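Local atomic coordinates of cpftsy (Physcomitrella patens, PDB entry 4AK9), a protein that probably serves as the GTP-binding receptor of the chloroplast signal recognition particle, helping to deliver proteins to the thylakoid membrane. Residues Val122-Gly127 / Gly209-Asn214; Gly128-Leu133 / Leu204-Gly209; Glu219-Cys224 / Asn259-Val264. One frame throughout, in Å; residues are numbered along the deposited sequence.

Contact 1 of 3, residues Val122-Gly127 / Gly209-Asn214; sequences VGVNGG and GRLHTN
Val124 turns CG1 anti to its own carbonyl carbon (chi1 -40°), and this rotation carries the methyl against the backbone of Arg210 and Leu211. CG1 of Val124 lies 3.4 Å from Arg210 O. On the other segment, Leu211 has CG anti to the backbone N (chi1 -176°), and its CD1 comes to 4.2 Å from Val124 CG1, a loose apolar touch. The rest is backbone against backbone. The carbonyl oxygen Gly123 O receives a CA-H...O contact from Gly209 CA at 3.4 Å, with an angle of 146° at the hydrogen. A side chain at Gly209 would run straight into that same oxygen, which explains why a glycine fits here. Val124 O and Gly209 O, both acceptors, stand 3.3 Å apart and cannot bond to each other. CB of Arg210 points away from the other segment, and its NE forms a salt bridge with Asp50 of the second subunit. Segment 122-127 fits the start of a P-loop (Walker A), leaving strand 117-123 for helix 126-142, whose N-cap is Asn125. The loop 209-214 runs from strand 202-205 toward helix 215-231, while Gln254 of helix 251-261 touches both Val124 and Leu211.

Contact 2 of 3, residues Gly128-Leu133 / Leu204-Gly209; sequences GKTTTL and LCDTSG
Segment 128-133 of helix 126-142 packs beside the end of strand 202-205 and the loop that follows it, with CA atoms 6.9 Å apart at Leu133 and Leu204 and 7.2 Å apart at Thr130 and Asp206. The helical segment carries the glycine, lysine and threonine of what is probably the P-loop (Walker A) of an SRP-type GTPase, and Asp206 to Gly209, following strand 202-205, are the first four residues of the DTSGR motif of this family. CB of Lys129 points toward the other segment. The lysine chain bends at chi3 (-64°), which helps bring NZ to Thr207 O at 2.6 Å, a short hydrogen bond that arrives from above the carbonyl plane, 38° out of it. NZ also bonds to Gly123 O and to water 2, so three oxygens grip the ammonium group, with water 1 a weak fourth. Asp206 crosses the lysine chain at about a right angle; its OD1 stays 4.4 Å from Lys129 NZ, beyond a salt bridge, although the opposite charges probably still attract. One turn further along the helix, Leu133 supplies the apolar half of the contact. Its CD2 rests on Asp206 CB at 3.6 Å, while CD1 presses against Leu204, whose side chain slides past in the opposite direction. Thr130 OG1 is committed to Gly126 O within the helix. Near the lysine tip, water 1 donates to Thr207 OG1 and to Ser208 O. The tightest carbon pair is Leu133 CD1 to Leu204 CB, at 3.5 Å.

Contact 3 of 3, residues Glu219-Cys224 / Asn259-Val264; sequences EELRGC and NQVIGV
Helical segment 219-224 meets the C-terminal end of helix 251-261, the CA atoms of Arg222 and Ile262 lying 6.6 Å apart where the chain leaves the helix at Ile262. A first torsion of -66° sets CG of Arg222 beside its backbone N, and the chain runs extended to NE, passing obliquely across Val261 with CG 4.0 Å from Val261 CG1. NE donates to Val261 O at 3.0 Å, in the carbonyl plane and on a lone pair, although the oxygen sits 29° out of the guanidinium plane and the N-H...O angle is only 139°. From the same group, NH2 reaches Gln260 O at 3.0 Å, near the guanidinium plane, in a weak bond. Leu221 makes the apolar part: CD2 lies 3.9 Å from Val261 CG1 and 4.0 Å from Ile262 CG2, and its side chain crosses that of Ile262 at about a right angle. Farther inward, Leu221 packs on Val122 and Ile262 on Met120, both of strand 117-123, tying the two helices to the sheet. Without the long side chain, as with an alanine here, Val261 O and Gln260 O would probably lose these donors, and Val261 CG1 its contact with the arginine CG. Both oxygens belong to the last turn of a helix, where carbonyls usually run out of onward N-H partners; the guanidinium supplies two donors, one weakly bonded, and would probably complement the partial negative charge of that end.

Overall arrangement
From the N terminus, the chain passes through helices to strand 117-123, whose end begins contact 1. Helix 126-142 follows directly and supplies the first segment of contact 2. The end of strand 202-205 and the loop after it close contact 2 across 70 intervening residues, and the chain closes contact 1 just afterwards, so contact 2 is nested within contact 1 and the two share Gly209. Contact 3 comes in series, opening on helix 215-231 and closing at the end of helix 251-261. Thr207 CG2 to Leu221 CD1, 4.1 Å, links contacts 2 and 3; Thr213 OG1 to Val261 CG2, 4.3 Å, links contacts 1 and 3. Together they connect neighbouring strands 117-123 and 202-205 with three helices.

Contact 1 of 3, residues Val122-Gly127 / Gly209-Asn214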
ATOM      1  N   VAL A 122      15.561   0.557 -16.946  1.00 20.06           N
ATOM      2  CA  VAL A 122      15.308   1.884 -16.385  1.00 17.02           C
ATOM      3  C   VAL A 122      14.671   1.798 -14.992  1.00 19.14           C
ATOM      4  O   VAL A 122      14.214   0.728 -14.577  1.00 18.15           O
ATOM      5  CB  VAL A 122      14.369   2.724 -17.300  1.00 21.07           C
ATOM      6  CG1 VAL A 122      14.999   2.876 -18.702  1.00 17.80           C
ATOM      7  CG2 VAL A 122      13.026   2.028 -17.428  1.00 17.59           C
ATOM      8  N   GLY A 123      14.643   2.919 -14.284  1.00 20.29           N
ATOM      9  CA  GLY A 123      14.061   2.935 -12.941  1.00 22.79           C
ATOM     10  C   GLY A 123      14.779   3.840 -11.969  1.00 29.87           C
ATOM     11  O   GLY A 123      15.767   4.488 -12.309  1.00 25.53           O
ATOM     12  N   VAL A 124      14.287   3.884 -10.736  1.00 30.33           N
ATOM     13  CA  VAL A 124      14.779   4.900  -9.808  1.00 31.44           C
ATOM     14  C   VAL A 124      16.023   4.475  -9.059  1.00 39.54           C
ATOM     15  O   VAL A 124      16.849   5.306  -8.695  1.00 45.42           O
ATOM     16  CB  VAL A 124      13.699   5.329  -8.774  1.00 31.89           C
ATOM     17  CG1 VAL A 124      12.345   5.427  -9.440  1.00 35.68           C
ATOM     18  CG2 VAL A 124      13.650   4.367  -7.604  1.00 41.58           C
ATOM     19  N   ASN A 125      16.176   3.184  -8.826  1.00 36.96           N
ATOM     20  CA  ASN A 125      17.195   2.797  -7.869  1.00 35.86           C
ATOM     21  C   ASN A 125      18.402   2.218  -8.557  1.00 37.92           C
ATOM     22  O   ASN A 125      18.334   1.076  -9.058  1.00 34.18           O
ATOM     23  CB  ASN A 125      16.638   1.781  -6.877  1.00 40.45           C
ATOM     24  CG  ASN A 125      17.582   1.542  -5.727  1.00 41.86           C
ATOM     25  OD1 ASN A 125      18.479   0.705  -5.812  1.00 38.81           O
ATOM     26  ND2 ASN A 125      17.401   2.302  -4.647  1.00 51.62           N
ATOM     27  N   GLY A 126      19.494   2.994  -8.571  1.00 39.47           N
ATOM     28  CA  GLY A 126      20.722   2.613  -9.260  1.00 42.07           C
ATOM     29  C   GLY A 126      21.142   1.198  -8.909  1.00 38.72           C
ATOM     30  O   GLY A 126      21.472   0.382  -9.770  1.00 34.67           O
ATOM     31  N   GLY A 127      21.070   0.881  -7.627  1.00 36.66           N
ATOM     32  CA  GLY A 127      21.554  -0.398  -7.148  1.00 39.51           C
ATOM     33  C   GLY A 127      20.675  -1.586  -7.496  1.00 38.30           C
ATOM     34  O   GLY A 127      21.189  -2.678  -7.789  1.00 37.34           O
ATOM     35  N   GLY A 209      18.496   7.351 -13.349  1.00 27.79           N
ATOM     36  CA  GLY A 209      17.109   7.596 -12.966  1.00 27.95           C
ATOM     37  C   GLY A 209      17.026   8.001 -11.513  1.00 28.82           C
ATOM     38  O   GLY A 209      17.912   7.647 -10.729  1.00 29.95           O
ATOM     39  N   ARG A 210      15.997   8.772 -11.178  1.00 27.82           N
ATOM     40  CA  ARG A 210      15.738   9.175  -9.809  1.00 32.68           C
ATOM     41  C   ARG A 210      14.294   8.849  -9.433  1.00 26.62           C
ATOM     42  O   ARG A 210      13.470   8.552 -10.287  1.00 30.76           O
ATOM     43  CB  ARG A 210      15.957  10.682  -9.652  1.00 35.65           C
ATOM     44  CG  ARG A 210      17.371  11.144 -10.006  1.00 45.15           C
ATOM     45  CD  ARG A 210      18.325  11.080  -8.805  1.00 43.32           C
ATOM     46  NE  ARG A 210      17.852  11.791  -7.601  1.00 51.90           N
ATOM     47  CZ  ARG A 210      17.425  13.063  -7.546  1.00 53.36           C
ATOM     48  NH1 ARG A 210      17.373  13.831  -8.635  1.00 56.31           N
ATOM     49  NH2 ARG A 210      17.039  13.578  -6.374  1.00 47.14           N
ATOM     50  N   LEU A 211      14.005   8.952  -8.149  1.00 30.86           N
ATOM     51  CA  LEU A 211      12.650   8.714  -7.660  1.00 29.40           C
ATOM     52  C   LEU A 211      11.678   9.708  -8.238  1.00 30.10           C
ATOM     53  O   LEU A 211      10.559   9.354  -8.616  1.00 42.12           O
ATOM     54  CB  LEU A 211      12.654   8.812  -6.150  1.00 28.42           C
ATOM     55  CG  LEU A 211      11.313   8.483  -5.501  1.00 32.76           C
ATOM     56  CD1 LEU A 211      10.808   7.125  -5.972  1.00 31.59           C
ATOM     57  CD2 LEU A 211      11.564   8.510  -3.997  1.00 28.52           C
ATOM     58  N   HIS A 212      12.104  10.962  -8.336  1.00 31.81           N
ATOM     59  CA  HIS A 212      11.288  11.975  -8.999  1.00 33.00           C
ATOM     60  C   HIS A 212      12.025  12.529 -10.212  1.00 42.67           C
ATOM     61  O   HIS A 212      13.121  13.067 -10.076  1.00 42.38           O
ATOM     62  CB  HIS A 212      10.923  13.068  -8.009  1.00 38.79           C
ATOM     63  CG  HIS A 212      10.206  12.533  -6.809  1.00 34.20           C
ATOM     64  ND1 HIS A 212       8.913  12.073  -6.876  1.00 35.96           N
ATOM     65  CD2 HIS A 212      10.624  12.323  -5.535  1.00 30.19           C
ATOM     66  CE1 HIS A 212       8.547  11.625  -5.682  1.00 32.12           C
ATOM     67  NE2 HIS A 212       9.562  11.771  -4.855  1.00 34.01           N
ATOM     68  N   THR A 213      11.417  12.369 -11.389  1.00 50.43           N
ATOM     69  CA  THR A 213      11.992  12.871 -12.635  1.00 43.30           C
ATOM     70  C   THR A 213      11.933  14.381 -12.681  1.00 44.74           C
ATOM     71  O   THR A 213      10.955  14.996 -12.245  1.00 50.60           O
ATOM     72  CB  THR A 213      11.270  12.275 -13.888  1.00 53.64           C
ATOM     73  OG1 THR A 213      11.942  12.686 -15.093  1.00 52.59           O
ATOM     74  CG2 THR A 213       9.779  12.684 -13.951  1.00 42.16           C
ATOM     75  N   ASN A 214      13.000  14.988 -13.180  1.00 45.92           N
ATOM     76  CA  ASN A 214      12.941  16.393 -13.546  1.00 45.90           C
ATOM     77  C   ASN A 214      13.122  16.516 -15.049  1.00 45.22           C
ATOM     78  O   ASN A 214      13.408  15.520 -15.727  1.00 43.84           O
ATOM     79  CB  ASN A 214      13.977  17.229 -12.777  1.00 46.57           C
ATOM     80  CG  ASN A 214      15.402  16.711 -12.939  1.00 49.93           C
ATOM     81  OD1 ASN A 214      15.847  16.377 -14.042  1.00 47.71           O
ATOM     82  ND2 ASN A 214      16.131  16.648 -11.830  1.00 53.15           N
TER

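Contact 2 of 3, residues Gly128-Leu133 / Leu204-Gly209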
ATOM      1  N   GLY A 128      19.350  -1.393  -7.434  1.00 36.29           N
ATOM      2  CA  GLY A 128      18.407  -2.425  -7.818  1.00 29.53           C
ATOM      3  C   GLY A 128      18.531  -2.717  -9.300  1.00 24.47           C
ATOM      4  O   GLY A 128      18.495  -3.893  -9.719  1.00 28.89           O
ATOM      5  N   LYS A 129      18.658  -1.645 -10.084  1.00 28.52           N
ATOM      6  CA  LYS A 129      18.865  -1.742 -11.524  1.00 30.92           C
ATOM      7  C   LYS A 129      20.155  -2.488 -11.835  1.00 26.18           C
ATOM      8  O   LYS A 129      20.171  -3.380 -12.690  1.00 23.11           O
ATOM      9  CB  LYS A 129      18.918  -0.354 -12.179  1.00 30.33           C
ATOM     10  CG  LYS A 129      17.612   0.384 -12.225  1.00 32.99           C
ATOM     11  CD  LYS A 129      17.695   1.636 -13.152  1.00 31.52           C
ATOM     12  CE  LYS A 129      18.670   2.685 -12.649  1.00 33.36           C
ATOM     13  NZ  LYS A 129      18.369   4.022 -13.292  1.00 33.59           N
ATOM     14  N   THR A 130      21.222  -2.138 -11.124  1.00 25.85           N
ATOM     15  CA  THR A 130      22.533  -2.769 -11.337  1.00 28.55           C
ATOM     16  C   THR A 130      22.474  -4.267 -11.056  1.00 26.20           C
ATOM     17  O   THR A 130      22.910  -5.096 -11.868  1.00 27.10           O
ATOM     18  CB  THR A 130      23.618  -2.118 -10.456  1.00 36.06           C
ATOM     19  OG1 THR A 130      23.699  -0.721 -10.772  1.00 39.33           O
ATOM     20  CG2 THR A 130      24.955  -2.760 -10.737  1.00 36.64           C
ATOM     21  N   THR A 131      21.904  -4.623  -9.910  1.00 24.39           N
ATOM     22  CA  THR A 131      21.759  -6.015  -9.541  1.00 22.29           C
ATOM     23  C   THR A 131      20.912  -6.760 -10.552  1.00 24.33           C
ATOM     24  O   THR A 131      21.263  -7.858 -10.974  1.00 23.02           O
ATOM     25  CB  THR A 131      21.088  -6.114  -8.141  1.00 31.53           C
ATOM     26  OG1 THR A 131      21.989  -5.597  -7.160  1.00 31.37           O
ATOM     27  CG2 THR A 131      20.767  -7.545  -7.811  1.00 29.28           C
ATOM     28  N   THR A 132      19.802  -6.154 -10.976  1.00 20.62           N
ATOM     29  CA  THR A 132      18.928  -6.825 -11.951  1.00 22.42           C
ATOM     30  C   THR A 132      19.645  -7.093 -13.273  1.00 20.26           C
ATOM     31  O   THR A 132      19.488  -8.177 -13.863  1.00 23.45           O
ATOM     32  CB  THR A 132      17.624  -6.026 -12.184  1.00 25.88           C
ATOM     33  OG1 THR A 132      16.951  -5.894 -10.922  1.00 31.52           O
ATOM     34  CG2 THR A 132      16.694  -6.763 -13.181  1.00 30.37           C
ATOM     35  N   LEU A 133      20.386  -6.085 -13.718  1.00 20.75           N
ATOM     36  CA  LEU A 133      21.228  -6.127 -14.906  1.00 24.64           C
ATOM     37  C   LEU A 133      22.176  -7.344 -14.811  1.00 22.83           C
ATOM     38  O   LEU A 133      22.278  -8.136 -15.740  1.00 24.46           O
ATOM     39  CB  LEU A 133      22.023  -4.815 -14.976  1.00 26.11           C
ATOM     40  CG  LEU A 133      22.104  -4.003 -16.281  1.00 37.03           C
ATOM     41  CD1 LEU A 133      21.363  -4.687 -17.387  1.00 37.76           C
ATOM     42  CD2 LEU A 133      21.570  -2.587 -16.080  1.00 34.61           C
ATOM     43  N   LEU A 204      22.976  -5.093 -22.789  1.00 23.12           N
ATOM     44  CA  LEU A 204      22.192  -4.755 -21.591  1.00 23.45           C
ATOM     45  C   LEU A 204      22.602  -3.370 -21.120  1.00 20.75           C
ATOM     46  O   LEU A 204      23.712  -3.170 -20.640  1.00 24.99           O
ATOM     47  CB  LEU A 204      22.444  -5.790 -20.480  1.00 23.35           C
ATOM     48  CG  LEU A 204      21.531  -7.000 -20.262  1.00 31.61           C
ATOM     49  CD1 LEU A 204      20.723  -7.333 -21.478  1.00 33.58           C
ATOM     50  CD2 LEU A 204      22.256  -8.259 -19.716  1.00 29.04           C
ATOM     51  N   CYS A 205      21.710  -2.392 -21.252  1.00 21.21           N
ATOM     52  CA  CYS A 205      22.042  -0.972 -20.951  1.00 19.01           C
ATOM     53  C   CYS A 205      21.539  -0.499 -19.603  1.00 29.61           C
ATOM     54  O   CYS A 205      20.348  -0.612 -19.308  1.00 26.77           O
ATOM     55  CB  CYS A 205      21.412  -0.042 -22.009  1.00 23.92           C
ATOM     56  SG  CYS A 205      21.901  -0.398 -23.711  1.00 29.58           S
ATOM     57  N   ASP A 206      22.420   0.063 -18.793  1.00 24.94           N
ATOM     58  CA  ASP A 206      21.981   0.756 -17.583  1.00 27.75           C
ATOM     59  C   ASP A 206      21.695   2.198 -17.950  1.00 31.16           C
ATOM     60  O   ASP A 206      22.234   2.712 -18.927  1.00 31.29           O
ATOM     61  CB  ASP A 206      23.057   0.692 -16.509  1.00 29.94           C
ATOM     62  CG  ASP A 206      22.515   1.005 -15.111  1.00 38.52           C
ATOM     63  OD1 ASP A 206      21.269   1.149 -14.956  1.00 30.53           O
ATOM     64  OD2 ASP A 206      23.338   1.080 -14.170  1.00 40.23           O
ATOM     65  N   THR A 207      20.820   2.852 -17.190  1.00 23.80           N
ATOM     66  CA  THR A 207      20.471   4.253 -17.452  1.00 22.97           C
ATOM     67  C   THR A 207      20.369   4.998 -16.132  1.00 30.87           C
ATOM     68  O   THR A 207      20.205   4.377 -15.065  1.00 28.68           O
ATOM     69  CB  THR A 207      19.096   4.391 -18.164  1.00 29.19           C
ATOM     70  OG1 THR A 207      18.072   3.757 -17.361  1.00 23.50           O
ATOM     71  CG2 THR A 207      19.119   3.744 -19.539  1.00 26.19           C
ATOM     72  N   SER A 208      20.450   6.326 -16.188  1.00 28.12           N
ATOM     73  CA  SER A 208      20.303   7.105 -14.962  1.00 28.91           C
ATOM     74  C   SER A 208      18.818   7.254 -14.630  1.00 30.63           C
ATOM     75  O   SER A 208      17.965   7.266 -15.522  1.00 33.78           O
ATOM     76  CB  SER A 208      20.964   8.468 -15.099  1.00 39.52           C
ATOM     77  OG  SER A 208      22.321   8.315 -15.473  1.00 44.56           O
ATOM     78  N   GLY A 209      18.496   7.351 -13.349  1.00 27.79           N
ATOM     79  CA  GLY A 209      17.109   7.596 -12.966  1.00 27.95           C
ATOM     80  C   GLY A 209      17.026   8.001 -11.513  1.00 28.82           C
ATOM     81  O   GLY A 209      17.912   7.647 -10.729  1.00 29.95           O
TER
HETATM   82  O   HOH W   1      16.213   5.035 -15.531  1.00 24.20           O
HETATM   83  O   HOH W   2      20.063   5.291 -11.592  1.00 42.19           O

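Contact 3 of 3, residues Glu219-Cys224 / Asn259-Val264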
ATOM      1  N   GLU A 219      14.906  14.413 -20.116  1.00 33.03           N
ATOM      2  CA  GLU A 219      15.455  14.663 -21.422  1.00 34.70           C
ATOM      3  C   GLU A 219      16.632  13.754 -21.697  1.00 29.49           C
ATOM      4  O   GLU A 219      16.813  13.289 -22.824  1.00 30.50           O
ATOM      5  CB  GLU A 219      15.831  16.130 -21.576  1.00 35.61           C
ATOM      6  CG  GLU A 219      16.141  16.505 -23.017  1.00 44.39           C
ATOM      7  CD  GLU A 219      15.181  15.850 -24.029  1.00 48.02           C
ATOM      8  OE1 GLU A 219      13.937  15.973 -23.856  1.00 46.48           O
ATOM      9  OE2 GLU A 219      15.674  15.209 -25.003  1.00 44.00           O
ATOM     10  N   GLU A 220      17.435  13.491 -20.664  1.00 29.13           N
ATOM     11  CA  GLU A 220      18.563  12.588 -20.778  1.00 26.91           C
ATOM     12  C   GLU A 220      18.155  11.156 -21.119  1.00 27.65           C
ATOM     13  O   GLU A 220      18.785  10.487 -21.956  1.00 23.07           O
ATOM     14  CB  GLU A 220      19.403  12.622 -19.487  1.00 33.29           C
ATOM     15  CG  GLU A 220      20.604  11.667 -19.510  1.00 39.15           C
ATOM     16  CD  GLU A 220      21.346  11.603 -18.177  1.00 49.57           C
ATOM     17  OE1 GLU A 220      21.669  12.681 -17.612  1.00 55.98           O
ATOM     18  OE2 GLU A 220      21.604  10.472 -17.694  1.00 49.13           O
ATOM     19  N   LEU A 221      17.096  10.664 -20.479  1.00 23.74           N
ATOM     20  CA  LEU A 221      16.649   9.315 -20.785  1.00 24.33           C
ATOM     21  C   LEU A 221      16.123   9.235 -22.216  1.00 21.06           C
ATOM     22  O   LEU A 221      16.396   8.255 -22.932  1.00 22.85           O
ATOM     23  CB  LEU A 221      15.574   8.873 -19.778  1.00 19.90           C
ATOM     24  CG  LEU A 221      14.990   7.460 -19.883  1.00 28.62           C
ATOM     25  CD1 LEU A 221      16.059   6.342 -20.089  1.00 28.70           C
ATOM     26  CD2 LEU A 221      14.140   7.203 -18.608  1.00 31.01           C
ATOM     27  N   ARG A 222      15.358  10.243 -22.634  1.00 23.37           N
ATOM     28  CA  ARG A 222      14.842  10.233 -24.008  1.00 24.78           C
ATOM     29  C   ARG A 222      15.995  10.306 -25.003  1.00 23.27           C
ATOM     30  O   ARG A 222      15.961   9.666 -26.059  1.00 25.85           O
ATOM     31  CB  ARG A 222      13.896  11.402 -24.220  1.00 20.66           C
ATOM     32  CG  ARG A 222      12.641  11.299 -23.406  1.00 25.79           C
ATOM     33  CD  ARG A 222      11.617  12.314 -23.834  1.00 29.63           C
ATOM     34  NE  ARG A 222      10.268  11.903 -23.419  1.00 35.98           N
ATOM     35  CZ  ARG A 222       9.408  12.724 -22.836  1.00 36.51           C
ATOM     36  NH1 ARG A 222       9.817  13.957 -22.601  1.00 45.01           N
ATOM     37  NH2 ARG A 222       8.163  12.339 -22.499  1.00 27.79           N
ATOM     38  N   GLY A 223      17.014  11.086 -24.646  1.00 24.89           N
ATOM     39  CA  GLY A 223      18.209  11.229 -25.466  1.00 25.76           C
ATOM     40  C   GLY A 223      18.955   9.916 -25.597  1.00 29.55           C
ATOM     41  O   GLY A 223      19.539   9.623 -26.648  1.00 25.96           O
ATOM     42  N   CYS A 224      18.934   9.114 -24.526  1.00 25.60           N
ATOM     43  CA  CYS A 224      19.530   7.785 -24.559  1.00 23.59           C
ATOM     44  C   CYS A 224      18.768   6.869 -25.496  1.00 24.16           C
ATOM     45  O   CYS A 224      19.375   6.087 -26.241  1.00 23.95           O
ATOM     46  CB  CYS A 224      19.535   7.152 -23.155  1.00 28.61           C
ATOM     47  SG  CYS A 224      20.821   7.788 -22.082  1.00 31.55           S
ATOM     48  N   ASN A 259       6.744   5.638 -17.560  1.00 22.97           N
ATOM     49  CA  ASN A 259       6.147   5.268 -18.831  1.00 25.46           C
ATOM     50  C   ASN A 259       5.733   6.505 -19.639  1.00 24.60           C
ATOM     51  O   ASN A 259       5.550   6.441 -20.843  1.00 23.57           O
ATOM     52  CB  ASN A 259       4.948   4.336 -18.613  1.00 26.23           C
ATOM     53  CG  ASN A 259       4.326   3.842 -19.918  1.00 24.01           C
ATOM     54  OD1 ASN A 259       4.978   3.207 -20.769  1.00 23.67           O
ATOM     55  ND2 ASN A 259       3.018   4.086 -20.055  1.00 29.86           N
ATOM     56  N   GLN A 260       5.576   7.632 -18.970  1.00 21.24           N
ATOM     57  CA  GLN A 260       5.354   8.876 -19.707  1.00 24.82           C
ATOM     58  C   GLN A 260       6.647   9.360 -20.368  1.00 26.27           C
ATOM     59  O   GLN A 260       6.579  10.000 -21.426  1.00 26.53           O
ATOM     60  CB  GLN A 260       4.834   9.972 -18.783  1.00 24.74           C
ATOM     61  CG  GLN A 260       3.317   9.958 -18.621  1.00 32.54           C
ATOM     62  CD  GLN A 260       2.855  11.036 -17.673  1.00 43.03           C
ATOM     63  OE1 GLN A 260       3.223  11.032 -16.495  1.00 41.42           O
ATOM     64  NE2 GLN A 260       2.064  11.992 -18.186  1.00 34.14           N
ATOM     65  N   VAL A 261       7.792   9.094 -19.739  1.00 26.14           N
ATOM     66  CA  VAL A 261       9.102   9.447 -20.320  1.00 25.24           C
ATOM     67  C   VAL A 261       9.516   8.550 -21.502  1.00 28.55           C
ATOM     68  O   VAL A 261       9.942   9.057 -22.562  1.00 26.62           O
ATOM     69  CB  VAL A 261      10.216   9.455 -19.252  1.00 26.26           C
ATOM     70  CG1 VAL A 261      11.574   9.792 -19.882  1.00 28.60           C
ATOM     71  CG2 VAL A 261       9.893  10.464 -18.143  1.00 34.86           C
ATOM     72  N   ILE A 262       9.361   7.225 -21.348  1.00 21.86           N
ATOM     73  CA  ILE A 262       9.846   6.253 -22.314  1.00 19.43           C
ATOM     74  C   ILE A 262       8.875   5.081 -22.401  1.00 19.16           C
ATOM     75  O   ILE A 262       8.226   4.727 -21.408  1.00 24.58           O
ATOM     76  CB  ILE A 262      11.320   5.785 -21.918  1.00 19.19           C
ATOM     77  CG1 ILE A 262      11.912   4.858 -22.978  1.00 26.60           C
ATOM     78  CG2 ILE A 262      11.345   5.120 -20.522  1.00 21.29           C
ATOM     79  CD1 ILE A 262      13.444   4.594 -22.747  1.00 23.66           C
ATOM     80  N   GLY A 263       8.766   4.474 -23.567  1.00 21.05           N
ATOM     81  CA  GLY A 263       7.839   3.370 -23.765  1.00 24.50           C
ATOM     82  C   GLY A 263       8.302   2.091 -23.054  1.00 24.29           C
ATOM     83  O   GLY A 263       9.082   1.313 -23.625  1.00 22.83           O
ATOM     84  N   VAL A 264       7.778   1.842 -21.852  1.00 19.61           N
ATOM     85  CA  VAL A 264       8.150   0.654 -21.055  1.00 17.23           C
ATOM     86  C   VAL A 264       7.492  -0.576 -21.663  1.00 23.20           C
ATOM     87  O   VAL A 264       6.282  -0.571 -21.928  1.00 21.36           O
ATOM     88  CB  VAL A 264       7.686   0.836 -19.588  1.00 20.04           C
ATOM     89  CG1 VAL A 264       7.955  -0.444 -18.756  1.00 19.21           C
ATOM     90  CG2 VAL A 264       8.379   2.033 -18.952  1.00 19.57           C
TER